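PDB 3HUT: putative branched-chain amino acid ABC transporter from Rhodospirillum rubrum ATCC 11170, which probably binds branched-chain amino acids or related ligands outside the cytoplasm and hands them to an ABC transporter for uptake. Local coordinates for residues A201-D206 / S226-S231; V147-G152 / V176-R181; A28-D33 / H281-V286; Y9-T14 / R22-A27. All coordinates share one frame; numbering follows the deposited sequence.

Overall arrangement
The four contacts fall into two pairs, one in each lobe of a periplasmic binding protein fold. Contacts 3 and 4 share helix 18-37 beside the five-stranded parallel sheet, and their centres are 11 Å apart. Contacts 1 and 2 are equally close and lie at the mixed sheet of the other lobe. There the salt bridge of Asp206 with Arg181 joins them. Contacts 1 and 3 are 26 Å apart, centre to centre. Along the chain contact 4 closes first, then contact 2, then contact 1. The long sequence gap of contact 3 contains contacts 1 and 2, because helix 277-296 returns to the first lobe. Ligands of this family typically bind between the two lobes.

Contact 1: A201-D206 / S226-S231; sequences AMAYED and SSALYS
The ring of Tyr204 has Ser231 on one face and its own neighbour Glu205 on the other. Ser231 CB makes a CH-pi contact, 4.0 Å from the centroid of the Tyr204 ring. Ser231 OG lies on the same face, shifted toward the rim. On the opposite face Glu205 OE1 sits over the centre of the Tyr204 ring, 3.6 Å above its plane. Ala228 O comes in at the edge, 3.4 Å from Tyr204 CD2.

The contact joins two strand-to-helix loops in a Rossmann-like lobe of the periplasmic binding protein fold. One loop follows strand 197-201 and the other follows its parallel neighbour, strand 223-225. Ala203 and Ser231 are the N-cap residues of the helices that come next. Ser231 OG accepts from Lys233 N, so the serine under the ring also caps helix 232-238. Tyr204 CG stands between its backbone N and carbonyl carbon (chi1 64°), which sets the ring beside Ser231. Replacing Tyr204 by an alanine would probably open a gap over Ser231 CB, whose CH-pi partner is lost, and strip the ring edge from beside Ala228 O, though the backbone bond could remain.

One backbone hydrogen bond ties the loops, from Tyr204 N to Ala228 O at 3.3 Å. The donor stands above the carbonyl plane, 45° out of it. Beside this bond Ala203 CB meets Ala228 CB at 4.1 Å. Leu229 reaches in from the 3-10 turn and packs on the backbone of Met202, a selenomethionine. Met202 O is buried here with no polar partner, and Leu229 CD2 presses against it at 3.2 Å.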
loop_
_atom_site.group_PDB
_atom_site.type_symbol
_atom_site.label_atom_id
_atom_site.label_comp_id
_atom_site.label_asym_id
_atom_site.label_seq_id
_atom_site.Cartn_x
_atom_site.Cartn_y
_atom_site.Cartn_z
ATOM N N ALA A 201 -8.786 10.815 9.125
ATOM C CA ALA A 201 -7.442 10.355 8.818
ATOM C C ALA A 201 -7.007 9.600 10.062
ATOM O O ALA A 201 -6.192 10.095 10.847
ATOM C CB ALA A 201 -6.516 11.543 8.563
HETATM N N MSE A 202 -7.590 8.422 10.267
HETATM C CA MSE A 202 -7.242 7.614 11.424
HETATM C C MSE A 202 -7.527 6.135 11.178
HETATM O O MSE A 202 -8.118 5.760 10.157
HETATM C CB MSE A 202 -7.992 8.095 12.674
HETATM C CG MSE A 202 -9.487 7.844 12.707
HETATM SE SE MSE A 202 -10.312 8.582 14.323
HETATM C CE MSE A 202 -10.569 10.354 13.678
ATOM N N ALA A 203 -7.098 5.299 12.120
ATOM C CA ALA A 203 -7.259 3.856 12.005
ATOM C C ALA A 203 -8.548 3.362 12.648
ATOM O O ALA A 203 -9.149 4.049 13.474
ATOM C CB ALA A 203 -6.048 3.148 12.618
ATOM N N TYR A 204 -8.948 2.152 12.278
ATOM C CA TYR A 204 -10.185 1.567 12.771
ATOM C C TYR A 204 -10.352 1.494 14.284
ATOM O O TYR A 204 -11.454 1.725 14.789
ATOM C CB TYR A 204 -10.387 0.171 12.161
ATOM C CG TYR A 204 -9.337 -0.849 12.548
ATOM C CD1 TYR A 204 -9.426 -1.551 13.748
ATOM C CD2 TYR A 204 -8.262 -1.121 11.703
ATOM C CE1 TYR A 204 -8.466 -2.506 14.098
ATOM C CE2 TYR A 204 -7.301 -2.068 12.037
ATOM C CZ TYR A 204 -7.408 -2.759 13.236
ATOM O OH TYR A 204 -6.462 -3.701 13.565
ATOM N N GLU A 205 -9.281 1.194 15.015
ATOM C CA GLU A 205 -9.400 1.080 16.472
ATOM C C GLU A 205 -9.815 2.376 17.158
ATOM O O GLU A 205 -10.428 2.340 18.227
ATOM C CB GLU A 205 -8.098 0.571 17.106
ATOM C CG GLU A 205 -6.940 1.532 16.990
ATOM C CD GLU A 205 -6.066 1.244 15.792
ATOM O OE1 GLU A 205 -6.572 0.674 14.798
ATOM O OE2 GLU A 205 -4.867 1.598 15.849
ATOM N N ASP A 206 -9.469 3.515 16.564
ATOM C CA ASP A 206 -9.839 4.815 17.126
ATOM C C ASP A 206 -11.122 5.339 16.485
ATOM O O ASP A 206 -11.942 5.979 17.145
ATOM C CB ASP A 206 -8.726 5.856 16.911
ATOM C CG ASP A 206 -7.491 5.579 17.749
ATOM O OD1 ASP A 206 -7.640 5.019 18.854
ATOM O OD2 ASP A 206 -6.376 5.939 17.311
ATOM N N SER A 226 -9.706 7.180 5.817
ATOM C CA SER A 226 -8.479 6.552 5.368
ATOM C C SER A 226 -8.624 5.049 5.156
ATOM O O SER A 226 -9.514 4.403 5.722
ATOM C CB SER A 226 -7.383 6.804 6.410
ATOM O OG SER A 226 -6.248 5.982 6.184
ATOM N N SER A 227 -7.729 4.500 4.340
ATOM C CA SER A 227 -7.694 3.065 4.079
ATOM C C SER A 227 -7.343 2.351 5.387
ATOM O O SER A 227 -7.503 1.134 5.507
ATOM C CB SER A 227 -6.624 2.750 3.026
ATOM O OG SER A 227 -5.373 3.313 3.398
ATOM N N ALA A 228 -6.847 3.106 6.363
ATOM C CA ALA A 228 -6.487 2.524 7.655
ATOM C C ALA A 228 -7.734 2.024 8.388
ATOM O O ALA A 228 -7.635 1.315 9.391
ATOM C CB ALA A 228 -5.747 3.552 8.516
ATOM N N LEU A 229 -8.906 2.403 7.889
ATOM C CA LEU A 229 -10.167 1.973 8.487
ATOM C C LEU A 229 -10.559 0.607 7.948
ATOM O O LEU A 229 -11.438 -0.060 8.501
ATOM C CB LEU A 229 -11.295 2.958 8.152
ATOM C CG LEU A 229 -11.170 4.418 8.597
ATOM C CD1 LEU A 229 -12.398 5.203 8.145
ATOM C CD2 LEU A 229 -11.037 4.477 10.099
ATOM N N TYR A 230 -9.901 0.193 6.869
ATOM C CA TYR A 230 -10.215 -1.075 6.216
ATOM C C TYR A 230 -9.778 -2.320 6.970
ATOM O O TYR A 230 -8.623 -2.741 6.897
ATOM C CB TYR A 230 -9.610 -1.107 4.811
ATOM C CG TYR A 230 -10.072 -2.283 3.982
ATOM C CD1 TYR A 230 -11.427 -2.474 3.709
ATOM C CD2 TYR A 230 -9.158 -3.186 3.444
ATOM C CE1 TYR A 230 -11.859 -3.531 2.917
ATOM C CE2 TYR A 230 -9.578 -4.247 2.649
ATOM C CZ TYR A 230 -10.929 -4.414 2.387
ATOM O OH TYR A 230 -11.353 -5.453 1.587
ATOM N N SER A 231 -10.728 -2.918 7.677
ATOM C CA SER A 231 -10.487 -4.125 8.448
ATOM C C SER A 231 -11.821 -4.660 8.941
ATOM O O SER A 231 -12.735 -3.894 9.238
ATOM C CB SER A 231 -9.594 -3.826 9.657
ATOM O OG SER A 231 -9.572 -4.925 10.561
#

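Contact 2: V147-G152 / V176-R181; sequences VTTDWG and VPPGNR
Val147, Val176 and Pro178 carry most of this contact. Val147 and Val176 form a parallel beta bridge at the ends of strands 141-147 and 169-176, with CA atoms 4.9 Å apart. Their side chains lie on the same face of the sheet. Val176 O is met twice from the other segment. It accepts from Thr148 N at 2.9 Å, and Val147 CA approaches it at 3.0 Å in a CA-H...O contact.

Pro178 fits against the end of Val147. Val147 CG1 lies between the backbone N and the carbonyl carbon (chi1 64°), which leaves CG2 anti to the N and facing the proline. The two side chains cross at about a right angle. Val147 CG2 to Pro178 CG is 3.3 Å, tighter than a usual carbon contact. Pro178 CG also meets Thr149 CG2 at 3.6 Å, while Thr149 OG1 accepts from Gly152 N and caps the helix that follows.

Thr148 lies along the chain of Val176 and Pro177, with its OG1 3.5 Å from Pro177 CA. Its CG2 rests against Val176 O. A glycine at Thr148 could keep the backbone bond but would probably leave a gap beside Val176 O and Pro177 CA.

Pro177 to Asn180 is a type II beta turn, closed by Asn180 N to Pro177 O. Within the turn Gly179 N hydrogen-bonds Asp206 OD2, and just after it Arg181 NH1 makes a salt bridge with Asp206 OD1. The contact itself has a single hydrogen bond, made by the backbone. Apart from the CA-H...O contact and the touch of Thr148 OG1, the rest is mainly carbon packing, so shape rather than charge fits the proline turn against the strand end.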
loop_
_atom_site.group_PDB
_atom_site.type_symbol
_atom_site.label_atom_id
_atom_site.label_comp_id
_atom_site.label_asym_id
_atom_site.label_seq_id
_atom_site.Cartn_x
_atom_site.Cartn_y
_atom_site.Cartn_z
ATOM N N VAL A 147 -5.233 11.557 13.190
ATOM C CA VAL A 147 -4.320 11.126 14.239
ATOM C C VAL A 147 -2.948 11.755 13.983
ATOM O O VAL A 147 -2.584 12.035 12.837
ATOM C CB VAL A 147 -4.207 9.575 14.270
ATOM C CG1 VAL A 147 -3.596 9.065 12.974
ATOM C CG2 VAL A 147 -3.379 9.129 15.465
ATOM N N THR A 148 -2.191 11.980 15.051
ATOM C CA THR A 148 -0.880 12.606 14.937
ATOM C C THR A 148 0.284 11.691 14.570
ATOM O O THR A 148 1.432 11.985 14.900
ATOM C CB THR A 148 -0.524 13.361 16.233
ATOM O OG1 THR A 148 -0.739 12.505 17.360
ATOM C CG2 THR A 148 -1.391 14.603 16.378
ATOM N N THR A 149 0.000 10.586 13.889
ATOM C CA THR A 149 1.062 9.681 13.463
ATOM C C THR A 149 1.628 10.301 12.188
ATOM O O THR A 149 1.027 11.221 11.640
ATOM C CB THR A 149 0.515 8.285 13.141
ATOM O OG1 THR A 149 -0.477 8.389 12.113
ATOM C CG2 THR A 149 -0.119 7.669 14.377
ATOM N N ASP A 150 2.769 9.809 11.710
ATOM C CA ASP A 150 3.353 10.376 10.500
ATOM C C ASP A 150 2.429 10.237 9.293
ATOM O O ASP A 150 2.244 11.191 8.535
ATOM C CB ASP A 150 4.729 9.756 10.208
ATOM C CG ASP A 150 4.698 8.236 10.127
ATOM O OD1 ASP A 150 3.616 7.633 10.308
ATOM O OD2 ASP A 150 5.773 7.641 9.879
ATOM N N TRP A 151 1.830 9.062 9.121
ATOM C CA TRP A 151 0.927 8.850 7.996
ATOM C C TRP A 151 -0.360 9.656 8.164
ATOM O O TRP A 151 -0.951 10.109 7.183
ATOM C CB TRP A 151 0.594 7.359 7.826
ATOM C CG TRP A 151 -0.113 6.733 8.997
ATOM C CD1 TRP A 151 0.463 6.154 10.096
ATOM C CD2 TRP A 151 -1.530 6.648 9.196
ATOM N NE1 TRP A 151 -0.508 5.717 10.964
ATOM C CE2 TRP A 151 -1.741 6.007 10.438
ATOM C CE3 TRP A 151 -2.644 7.056 8.446
ATOM C CZ2 TRP A 151 -3.021 5.760 10.949
ATOM C CZ3 TRP A 151 -3.922 6.809 8.956
ATOM C CH2 TRP A 151 -4.095 6.166 10.197
ATOM N N GLY A 152 -0.789 9.835 9.409
ATOM C CA GLY A 152 -1.997 10.598 9.665
ATOM C C GLY A 152 -1.825 12.062 9.298
ATOM O O GLY A 152 -2.681 12.652 8.641
ATOM N N VAL A 176 -5.677 14.569 16.779
ATOM C CA VAL A 176 -5.774 13.815 18.024
ATOM C C VAL A 176 -4.703 12.735 18.096
ATOM O O VAL A 176 -4.242 12.234 17.072
ATOM C CB VAL A 176 -7.159 13.135 18.170
ATOM C CG1 VAL A 176 -8.252 14.187 18.222
ATOM C CG2 VAL A 176 -7.402 12.179 17.009
ATOM N N PRO A 177 -4.288 12.364 19.313
ATOM C CA PRO A 177 -3.265 11.328 19.467
ATOM C C PRO A 177 -3.831 9.921 19.296
ATOM O O PRO A 177 -5.028 9.688 19.482
ATOM C CB PRO A 177 -2.748 11.569 20.883
ATOM C CG PRO A 177 -3.979 12.019 21.600
ATOM C CD PRO A 177 -4.610 12.986 20.610
ATOM N N PRO A 178 -2.973 8.961 18.926
ATOM C CA PRO A 178 -3.424 7.582 18.748
ATOM C C PRO A 178 -3.992 7.127 20.086
ATOM O O PRO A 178 -3.425 7.442 21.130
ATOM C CB PRO A 178 -2.137 6.841 18.399
ATOM C CG PRO A 178 -1.293 7.896 17.752
ATOM C CD PRO A 178 -1.536 9.090 18.629
ATOM N N GLY A 179 -5.116 6.417 20.060
ATOM C CA GLY A 179 -5.714 5.947 21.299
ATOM C C GLY A 179 -6.657 6.934 21.963
ATOM O O GLY A 179 -7.280 6.619 22.983
ATOM N N ASN A 180 -6.778 8.129 21.394
ATOM C CA ASN A 180 -7.655 9.142 21.961
ATOM C C ASN A 180 -9.070 8.622 22.176
ATOM O O ASN A 180 -9.624 7.926 21.323
ATOM C CB ASN A 180 -7.719 10.371 21.061
ATOM C CG ASN A 180 -8.772 11.361 21.515
ATOM O OD1 ASN A 180 -8.762 11.800 22.659
ATOM N ND2 ASN A 180 -9.692 11.706 20.625
ATOM N N ARG A 181 -9.658 8.967 23.314
ATOM C CA ARG A 181 -11.012 8.524 23.605
ATOM C C ARG A 181 -11.999 9.636 23.950
ATOM O O ARG A 181 -13.134 9.354 24.302
ATOM C CB ARG A 181 -10.997 7.456 24.709
ATOM C CG ARG A 181 -10.481 6.098 24.233
ATOM C CD ARG A 181 -11.419 5.497 23.186
ATOM N NE ARG A 181 -10.964 4.207 22.666
ATOM C CZ ARG A 181 -10.080 4.053 21.682
ATOM N NH1 ARG A 181 -9.536 5.112 21.090
ATOM N NH2 ARG A 181 -9.741 2.833 21.284
#

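Contact 3: A28-D33 / H281-V286; sequences ARLQLD and HGYDAV
Segments 28-33 and 281-286, parts of helices 18-37 and 277-296, run roughly the same way; their short axes cross at -32° and come within 8.6 Å. Gln31 and Tyr283 make the central pair. The Gln31 amide lies flat over one face of the Tyr283 ring, with the two planes 22° apart. Its NE2 sits over the ring centre, 3.4 Å from Tyr283 CZ. The same NE2 donates to Tyr283 O at 3.0 Å, in a nearly straight bond that lies in the amide plane. The acceptor is met from above its carbonyl plane. A bend in the Gln31 chain (chi2 69°) brings the amide over the ring. The stack and the bond together fix how the amide is turned. NE2 also has a weak bond to water 1, which donates to Asp284 OD1.

Val286 packs against both Gln31 and Ala28. Its CG1 meets Gln31 CG at 3.6 Å, and its CG2 meets Ala28 CB at 3.8 Å. Leu30 CD2 completes the packing, 4.1 Å from Tyr283 CE1.

Tyr283 also stacks with Phe263 of helix 258-271. Leu30 packs on Phe263, Ala266 and Leu270 of that helix. Asp284 is held by Val318 N and Thr319 OG1. Ala28 and Leu32 pack on strand 46-52, so helix 18-37 touches its own sheet as well as helices 258-271 and 277-296.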
loop_
_atom_site.group_PDB
_atom_site.type_symbol
_atom_site.label_atom_id
_atom_site.label_comp_id
_atom_site.label_asym_id
_atom_site.label_seq_id
_atom_site.Cartn_x
_atom_site.Cartn_y
_atom_site.Cartn_z
ATOM N N ALA A 28 5.029 -14.676 -3.212
ATOM C CA ALA A 28 6.075 -14.790 -4.228
ATOM C C ALA A 28 5.994 -16.122 -4.962
ATOM O O ALA A 28 6.042 -16.174 -6.194
ATOM C CB ALA A 28 7.450 -14.643 -3.583
ATOM N N ARG A 29 5.872 -17.194 -4.191
ATOM C CA ARG A 29 5.791 -18.542 -4.737
ATOM C C ARG A 29 4.645 -18.686 -5.738
ATOM O O ARG A 29 4.818 -19.250 -6.816
ATOM C CB ARG A 29 5.624 -19.537 -3.582
ATOM C CG ARG A 29 5.096 -20.916 -3.958
ATOM C CD ARG A 29 6.121 -21.768 -4.686
ATOM N NE ARG A 29 5.691 -23.165 -4.749
ATOM C CZ ARG A 29 6.352 -24.132 -5.377
ATOM N NH1 ARG A 29 7.487 -23.860 -6.008
ATOM N NH2 ARG A 29 5.881 -25.373 -5.371
ATOM N N LEU A 30 3.474 -18.173 -5.377
ATOM C CA LEU A 30 2.306 -18.265 -6.250
ATOM C C LEU A 30 2.551 -17.557 -7.586
ATOM O O LEU A 30 2.303 -18.115 -8.652
ATOM C CB LEU A 30 1.094 -17.647 -5.555
ATOM C CG LEU A 30 -0.294 -17.973 -6.110
ATOM C CD1 LEU A 30 -0.533 -19.471 -6.047
ATOM C CD2 LEU A 30 -1.349 -17.248 -5.287
ATOM N N GLN A 31 3.036 -16.322 -7.515
ATOM C CA GLN A 31 3.313 -15.524 -8.707
ATOM C C GLN A 31 4.403 -16.155 -9.582
ATOM O O GLN A 31 4.237 -16.306 -10.798
ATOM C CB GLN A 31 3.741 -14.118 -8.283
ATOM C CG GLN A 31 3.800 -13.078 -9.398
ATOM C CD GLN A 31 2.426 -12.704 -9.938
ATOM O OE1 GLN A 31 1.890 -13.370 -10.830
ATOM N NE2 GLN A 31 1.846 -11.635 -9.390
ATOM N N LEU A 32 5.523 -16.514 -8.961
ATOM C CA LEU A 32 6.635 -17.109 -9.690
ATOM C C LEU A 32 6.211 -18.394 -10.390
ATOM O O LEU A 32 6.494 -18.591 -11.573
ATOM C CB LEU A 32 7.799 -17.404 -8.739
ATOM C CG LEU A 32 9.083 -17.893 -9.410
ATOM C CD1 LEU A 32 9.649 -16.784 -10.292
ATOM C CD2 LEU A 32 10.091 -18.301 -8.356
ATOM N N ASP A 33 5.529 -19.272 -9.665
ATOM C CA ASP A 33 5.094 -20.522 -10.260
ATOM C C ASP A 33 4.211 -20.266 -11.475
ATOM O O ASP A 33 4.373 -20.917 -12.508
ATOM C CB ASP A 33 4.362 -21.387 -9.227
ATOM C CG ASP A 33 5.311 -22.022 -8.224
ATOM O OD1 ASP A 33 6.545 -21.923 -8.412
ATOM O OD2 ASP A 33 4.823 -22.625 -7.248
ATOM N N HIS A 281 0.575 -6.896 -1.771
ATOM C CA HIS A 281 1.609 -6.039 -2.333
ATOM C C HIS A 281 2.839 -6.872 -2.681
ATOM O O HIS A 281 3.556 -6.563 -3.628
ATOM C CB HIS A 281 1.957 -4.924 -1.343
ATOM C CG HIS A 281 0.904 -3.865 -1.250
ATOM N ND1 HIS A 281 0.793 -2.844 -2.172
ATOM C CD2 HIS A 281 -0.121 -3.698 -0.383
ATOM C CE1 HIS A 281 -0.255 -2.098 -1.875
ATOM N NE2 HIS A 281 -0.829 -2.596 -0.794
ATOM N N GLY A 282 3.074 -7.934 -1.916
ATOM C CA GLY A 282 4.204 -8.801 -2.193
ATOM C C GLY A 282 3.923 -9.546 -3.485
ATOM O O GLY A 282 4.824 -9.798 -4.290
ATOM N N TYR A 283 2.655 -9.898 -3.684
ATOM C CA TYR A 283 2.240 -10.599 -4.891
ATOM C C TYR A 283 2.479 -9.694 -6.102
ATOM O O TYR A 283 3.087 -10.111 -7.091
ATOM C CB TYR A 283 0.752 -10.959 -4.807
ATOM C CG TYR A 283 0.253 -11.827 -5.945
ATOM C CD1 TYR A 283 0.728 -13.129 -6.120
ATOM C CD2 TYR A 283 -0.721 -11.359 -6.828
ATOM C CE1 TYR A 283 0.239 -13.946 -7.146
ATOM C CE2 TYR A 283 -1.214 -12.166 -7.857
ATOM C CZ TYR A 283 -0.731 -13.459 -8.009
ATOM O OH TYR A 283 -1.222 -14.264 -9.021
ATOM N N ASP A 284 1.996 -8.456 -6.021
ATOM C CA ASP A 284 2.162 -7.511 -7.120
ATOM C C ASP A 284 3.620 -7.131 -7.353
ATOM O O ASP A 284 4.037 -6.929 -8.496
ATOM C CB ASP A 284 1.345 -6.235 -6.872
ATOM C CG ASP A 284 -0.122 -6.400 -7.228
ATOM O OD1 ASP A 284 -0.503 -7.492 -7.701
ATOM O OD2 ASP A 284 -0.895 -5.431 -7.034
ATOM N N ALA A 285 4.395 -7.027 -6.278
ATOM C CA ALA A 285 5.799 -6.662 -6.415
ATOM C C ALA A 285 6.501 -7.692 -7.295
ATOM O O ALA A 285 7.198 -7.335 -8.253
ATOM C CB ALA A 285 6.466 -6.580 -5.040
ATOM N N VAL A 286 6.312 -8.968 -6.975
ATOM C CA VAL A 286 6.926 -10.035 -7.753
ATOM C C VAL A 286 6.426 -9.994 -9.202
ATOM O O VAL A 286 7.214 -10.103 -10.146
ATOM C CB VAL A 286 6.621 -11.420 -7.136
ATOM C CG1 VAL A 286 7.117 -12.521 -8.054
ATOM C CG2 VAL A 286 7.291 -11.536 -5.765
HETATM O O HOH W 1 0.045 -9.243 -9.680
#

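Contact 4: Y9-T14 / R22-A27; sequences YELPLT and RVFQEA
Tyr9 and Phe24 meet in the tight, buried part of this contact. Tyr9 OH comes within 3.3 Å of Phe24 CD2, and the two side chains cross at about a right angle. With chi1 at -160° the Tyr9 ring swings opposite the backbone N, and its hydroxyl reaches the helix. Leu11 CD2 packs on Phe24 CB at 3.7 Å, and Leu11 CB lies at the edge of the Phe24 ring. Water 2 sits in the plane of the Tyr9 ring, 2.9 Å from Tyr9 OH. It donates to Phe24 O at 2.6 Å, so strand and helix are bridged here without a direct hydrogen bond.

Strand 5-11 and helix 18-37 open a beta-alpha-beta unit that ends in strand 46-52. Segment 22-27 of the helix runs roughly antiparallel to strand segment 9-11, at 150°, as expected of the crossover in such a unit. Tyr9 also touches Val286 of helix 277-296.

Past the strand end the packing is looser. Leu13 CD2 stands 3.9 Å from Arg22 N, and Leu13 CD1 is 4.2 Å from Gln25 OE1. The guanidinium of Arg22, an exposed residue, is linked to Leu13 O through water 3. This water lies in the guanidinium plane and accepts from Arg22 NH1 at 2.9 Å. It donates to Leu13 O at 2.6 Å.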
loop_
_atom_site.group_PDB
_atom_site.type_symbol
_atom_site.label_atom_id
_atom_site.label_comp_id
_atom_site.label_asym_id
_atom_site.label_seq_id
_atom_site.Cartn_x
_atom_site.Cartn_y
_atom_site.Cartn_z
ATOM N N TYR A 9 15.806 -11.740 -3.192
ATOM C CA TYR A 9 14.679 -11.251 -2.415
ATOM C C TYR A 9 15.101 -11.221 -0.955
ATOM O O TYR A 9 15.284 -12.267 -0.336
ATOM C CB TYR A 9 13.455 -12.161 -2.597
ATOM C CG TYR A 9 12.124 -11.520 -2.227
ATOM C CD1 TYR A 9 10.932 -11.967 -2.806
ATOM C CD2 TYR A 9 12.054 -10.463 -1.316
ATOM C CE1 TYR A 9 9.705 -11.371 -2.496
ATOM C CE2 TYR A 9 10.834 -9.863 -0.999
ATOM C CZ TYR A 9 9.664 -10.321 -1.596
ATOM O OH TYR A 9 8.461 -9.712 -1.311
ATOM N N GLU A 10 15.300 -10.020 -0.420
ATOM C CA GLU A 10 15.662 -9.888 0.981
ATOM C C GLU A 10 14.372 -9.578 1.730
ATOM O O GLU A 10 13.611 -8.689 1.337
ATOM C CB GLU A 10 16.697 -8.776 1.192
ATOM C CG GLU A 10 16.325 -7.413 0.615
ATOM C CD GLU A 10 17.331 -6.337 0.996
ATOM O OE1 GLU A 10 17.294 -5.867 2.153
ATOM O OE2 GLU A 10 18.171 -5.970 0.143
ATOM N N LEU A 11 14.123 -10.337 2.793
ATOM C CA LEU A 11 12.923 -10.179 3.606
ATOM C C LEU A 11 13.136 -10.751 5.005
ATOM O O LEU A 11 14.005 -11.602 5.219
ATOM C CB LEU A 11 11.730 -10.878 2.937
ATOM C CG LEU A 11 11.937 -12.225 2.230
ATOM C CD1 LEU A 11 12.830 -13.138 3.041
ATOM C CD2 LEU A 11 10.587 -12.879 1.984
ATOM N N PRO A 12 12.347 -10.284 5.980
ATOM C CA PRO A 12 12.467 -10.760 7.361
ATOM C C PRO A 12 11.777 -12.092 7.647
ATOM O O PRO A 12 10.552 -12.181 7.613
ATOM C CB PRO A 12 11.877 -9.606 8.166
ATOM C CG PRO A 12 10.797 -9.093 7.264
ATOM C CD PRO A 12 11.457 -9.110 5.897
ATOM N N LEU A 13 12.575 -13.123 7.928
ATOM C CA LEU A 13 12.049 -14.448 8.245
ATOM C C LEU A 13 12.311 -14.787 9.710
ATOM O O LEU A 13 11.899 -15.834 10.206
ATOM C CB LEU A 13 12.670 -15.507 7.338
ATOM C CG LEU A 13 12.261 -15.364 5.867
ATOM C CD1 LEU A 13 12.944 -16.433 5.031
ATOM C CD2 LEU A 13 10.735 -15.468 5.745
ATOM N N THR A 14 13.018 -13.896 10.393
ATOM C CA THR A 14 13.294 -14.074 11.805
ATOM C C THR A 14 13.161 -12.691 12.423
ATOM O O THR A 14 13.355 -11.683 11.744
ATOM C CB THR A 14 14.713 -14.680 12.062
ATOM O OG1 THR A 14 15.721 -13.861 11.470
ATOM C CG2 THR A 14 14.802 -16.076 11.473
ATOM N N ARG A 22 7.119 -14.099 5.825
ATOM C CA ARG A 22 6.442 -15.336 5.485
ATOM C C ARG A 22 5.349 -15.143 4.435
ATOM O O ARG A 22 5.260 -15.930 3.491
ATOM C CB ARG A 22 5.875 -15.999 6.751
ATOM C CG ARG A 22 6.959 -16.670 7.604
ATOM C CD ARG A 22 6.370 -17.590 8.675
ATOM N NE ARG A 22 5.669 -16.864 9.731
ATOM C CZ ARG A 22 6.258 -16.326 10.795
ATOM N NH1 ARG A 22 7.573 -16.427 10.959
ATOM N NH2 ARG A 22 5.527 -15.702 11.711
ATOM N N VAL A 23 4.533 -14.100 4.568
ATOM C CA VAL A 23 3.473 -13.888 3.587
ATOM C C VAL A 23 4.054 -13.394 2.263
ATOM O O VAL A 23 3.449 -13.570 1.209
ATOM C CB VAL A 23 2.379 -12.907 4.107
ATOM C CG1 VAL A 23 1.783 -13.452 5.400
ATOM C CG2 VAL A 23 2.947 -11.514 4.317
ATOM N N PHE A 24 5.234 -12.782 2.324
ATOM C CA PHE A 24 5.911 -12.311 1.120
ATOM C C PHE A 24 6.308 -13.542 0.314
ATOM O O PHE A 24 6.145 -13.590 -0.907
ATOM C CB PHE A 24 7.185 -11.535 1.479
ATOM C CG PHE A 24 6.968 -10.070 1.754
ATOM C CD1 PHE A 24 5.686 -9.522 1.801
ATOM C CD2 PHE A 24 8.062 -9.234 1.976
ATOM C CE1 PHE A 24 5.497 -8.161 2.064
ATOM C CE2 PHE A 24 7.884 -7.877 2.237
ATOM C CZ PHE A 24 6.599 -7.339 2.282
ATOM N N GLN A 25 6.841 -14.536 1.013
ATOM C CA GLN A 25 7.282 -15.766 0.375
ATOM C C GLN A 25 6.101 -16.585 -0.144
ATOM O O GLN A 25 6.196 -17.219 -1.190
ATOM C CB GLN A 25 8.126 -16.584 1.357
ATOM C CG GLN A 25 8.816 -17.787 0.741
ATOM C CD GLN A 25 10.031 -18.227 1.541
ATOM O OE1 GLN A 25 9.960 -18.386 2.760
ATOM N NE2 GLN A 25 11.153 -18.428 0.854
ATOM N N GLU A 26 4.987 -16.569 0.582
ATOM C CA GLU A 26 3.808 -17.308 0.145
ATOM C C GLU A 26 3.296 -16.695 -1.159
ATOM O O GLU A 26 2.991 -17.403 -2.117
ATOM C CB GLU A 26 2.713 -17.252 1.210
ATOM C CG GLU A 26 3.069 -17.958 2.513
ATOM C CD GLU A 26 1.904 -18.009 3.486
ATOM O OE1 GLU A 26 1.212 -16.981 3.645
ATOM O OE2 GLU A 26 1.684 -19.073 4.100
ATOM N N ALA A 27 3.221 -15.370 -1.190
ATOM C CA ALA A 27 2.752 -14.655 -2.368
ATOM C C ALA A 27 3.741 -14.797 -3.520
ATOM O O ALA A 27 3.343 -15.015 -4.668
ATOM C CB ALA A 27 2.546 -13.183 -2.031
HETATM O O HOH W 2 6.302 -11.379 -2.351
HETATM O O HOH W 3 9.850 -17.195 9.311
#